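Local coordinates for glycolipid-binding domain-containing protein (Pseudomonas aeruginosa, PDB 2H1T), which is of unknown function but probably binds glycolipids and may take part in their metabolism, at residues R126-A131 / E159-S164. Sequence-based numbering, arbitrary orientation.
Sequences RAEIRA and ENLEGS
Arg126 reaches from its strand across the neighbouring strand 142-152, over Ala147 and Thr149, to meet Glu159 on strand 155-160, the next strand but one in the mixed sheet. With CG anti to the backbone N (chi1 169°) and the chain extended as far as NE, the arginine has the length for this span. Arg126 NH1 forms a salt bridge to Glu159 OE2 at 2.7 Å, on the syn side of the carboxylate but somewhat out of its plane. The two flat groups stand nearly perpendicular, 85° apart, and the N-H is well bent, at 138°. A water links Arg126 NH2 to Glu159 OE1, which also pairs with Lys167; two carboxylate oxygens suit a buried acid between two cationic side chains.

On its own strand, Arg126 NH2 binds Glu128 OE2 at 3.0 Å, in the guanidinium plane, and Arg126 NE adds a weak bond to the same oxygen. Leu161, just beyond strand 155-160, supplies the nonpolar part. Leu161 CD1 packs against the Glu128 side chain, 3.6 Å from Glu128 CD, while Leu161 CD2 lies 3.9 Å from Arg126 NH2. A branched aliphatic side chain fills space here without competing for hydrogen bonds.

Glu128 OE2 and Glu159 OE2 lie 6.8 Å apart, served by one guanidinium. With Lys167, two positive groups face two carboxylates, which probably keeps both glutamates ionised and ties non-adjacent strands together.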
loop_
_atom_site.group_PDB
_atom_site.type_symbol
_atom_site.label_atom_id
_atom_site.label_comp_id
_atom_site.label_asym_id
_atom_site.label_seq_id
_atom_site.Cartn_x
_atom_site.Cartn_y
_atom_site.Cartn_z
ATOM N N ARG A 126 -13.789 24.246 26.112
ATOM C CA ARG A 126 -14.299 23.032 25.511
ATOM C C ARG A 126 -15.310 23.375 24.418
ATOM O O ARG A 126 -16.115 24.315 24.551
ATOM C CB ARG A 126 -14.954 22.176 26.608
ATOM C CG ARG A 126 -15.771 21.006 26.113
ATOM C CD ARG A 126 -16.612 20.410 27.231
ATOM N NE ARG A 126 -17.317 19.198 26.779
ATOM C CZ ARG A 126 -16.831 17.960 26.838
ATOM N NH1 ARG A 126 -15.631 17.742 27.345
ATOM N NH2 ARG A 126 -17.555 16.933 26.379
ATOM N N ALA A 127 -15.269 22.617 23.329
ATOM C CA ALA A 127 -16.319 22.666 22.305
ATOM C C ALA A 127 -16.789 21.268 21.927
ATOM O O ALA A 127 -15.985 20.337 21.781
ATOM C CB ALA A 127 -15.834 23.383 21.073
ATOM N N GLU A 128 -18.095 21.114 21.737
ATOM C CA GLU A 128 -18.599 19.894 21.185
ATOM C C GLU A 128 -18.978 20.164 19.719
ATOM O O GLU A 128 -19.621 21.171 19.409
ATOM C CB GLU A 128 -19.766 19.367 22.004
ATOM C CG GLU A 128 -19.487 19.348 23.517
ATOM C CD GLU A 128 -20.480 18.513 24.300
ATOM O OE1 GLU A 128 -21.608 18.336 23.797
ATOM O OE2 GLU A 128 -20.161 18.043 25.423
ATOM N N ILE A 129 -18.566 19.268 18.829
ATOM C CA ILE A 129 -18.758 19.463 17.409
ATOM C C ILE A 129 -19.473 18.240 16.856
ATOM O O ILE A 129 -19.573 17.209 17.533
ATOM C CB ILE A 129 -17.412 19.726 16.652
ATOM C CG1 ILE A 129 -16.588 18.435 16.533
ATOM C CG2 ILE A 129 -16.568 20.799 17.368
ATOM C CD1 ILE A 129 -15.414 18.513 15.614
ATOM N N ARG A 130 -20.016 18.415 15.657
ATOM C CA ARG A 130 -20.544 17.344 14.837
ATOM C C ARG A 130 -19.627 17.157 13.625
ATOM O O ARG A 130 -19.557 17.993 12.703
ATOM C CB ARG A 130 -22.003 17.625 14.478
ATOM C CG ARG A 130 -22.690 16.475 13.741
ATOM C CD ARG A 130 -24.134 16.812 13.292
ATOM N NE ARG A 130 -24.997 17.017 14.432
ATOM C CZ ARG A 130 -25.439 16.038 15.232
ATOM N NH1 ARG A 130 -25.140 14.744 15.011
ATOM N NH2 ARG A 130 -26.186 16.350 16.286
ATOM N N ALA A 131 -18.845 16.082 13.660
ATOM C CA ALA A 131 -17.874 15.833 12.631
ATOM C C ALA A 131 -18.433 14.876 11.595
ATOM O O ALA A 131 -19.175 13.951 11.920
ATOM C CB ALA A 131 -16.577 15.233 13.235
ATOM N N GLU A 159 -12.183 13.903 22.589
ATOM C CA GLU A 159 -13.090 12.871 23.108
ATOM C C GLU A 159 -14.159 12.453 22.077
ATOM O O GLU A 159 -14.792 13.300 21.446
ATOM C CB GLU A 159 -13.821 13.366 24.353
ATOM C CG GLU A 159 -12.926 13.946 25.441
ATOM C CD GLU A 159 -13.688 14.540 26.596
ATOM O OE1 GLU A 159 -14.093 13.774 27.510
ATOM O OE2 GLU A 159 -13.858 15.779 26.604
ATOM N N ASN A 160 -14.396 11.155 21.966
ATOM C CA ASN A 160 -15.610 10.650 21.324
ATOM C C ASN A 160 -16.827 10.905 22.203
ATOM O O ASN A 160 -16.805 10.609 23.418
ATOM C CB ASN A 160 -15.500 9.140 21.106
ATOM C CG ASN A 160 -16.774 8.530 20.510
ATOM O OD1 ASN A 160 -17.696 8.111 21.247
ATOM N ND2 ASN A 160 -16.824 8.450 19.180
ATOM N N LEU A 161 -17.901 11.375 21.589
ATOM C CA LEU A 161 -19.141 11.563 22.326
ATOM C C LEU A 161 -20.202 10.533 21.991
ATOM O O LEU A 161 -21.315 10.632 22.499
ATOM C CB LEU A 161 -19.671 12.995 22.162
ATOM C CG LEU A 161 -18.786 14.147 22.620
ATOM C CD1 LEU A 161 -19.551 15.472 22.578
ATOM C CD2 LEU A 161 -18.271 13.940 23.993
ATOM N N GLU A 162 -19.908 9.509 21.194
ATOM C CA GLU A 162 -21.008 8.611 20.792
ATOM C C GLU A 162 -21.177 7.343 21.623
ATOM O O GLU A 162 -22.181 6.631 21.462
ATOM C CB GLU A 162 -20.938 8.243 19.306
ATOM C CG GLU A 162 -20.952 9.411 18.365
ATOM C CD GLU A 162 -22.326 9.978 18.070
ATOM O OE1 GLU A 162 -23.344 9.298 18.293
ATOM O OE2 GLU A 162 -22.397 11.120 17.583
ATOM N N GLY A 163 -20.249 7.059 22.539
ATOM C CA GLY A 163 -20.416 5.913 23.432
ATOM C C GLY A 163 -19.171 5.113 23.734
ATOM O O GLY A 163 -19.117 4.483 24.792
ATOM N N SER A 164 -18.185 5.108 22.825
ATOM C CA SER A 164 -16.854 4.461 23.086
ATOM C C SER A 164 -16.085 5.000 24.304
ATOM O O SER A 164 -15.242 4.320 24.860
ATOM C CB SER A 164 -15.919 4.657 21.900
ATOM O OG SER A 164 -15.502 6.005 21.857
HETATM O O HOH W 1 -16.845 14.567 27.510
#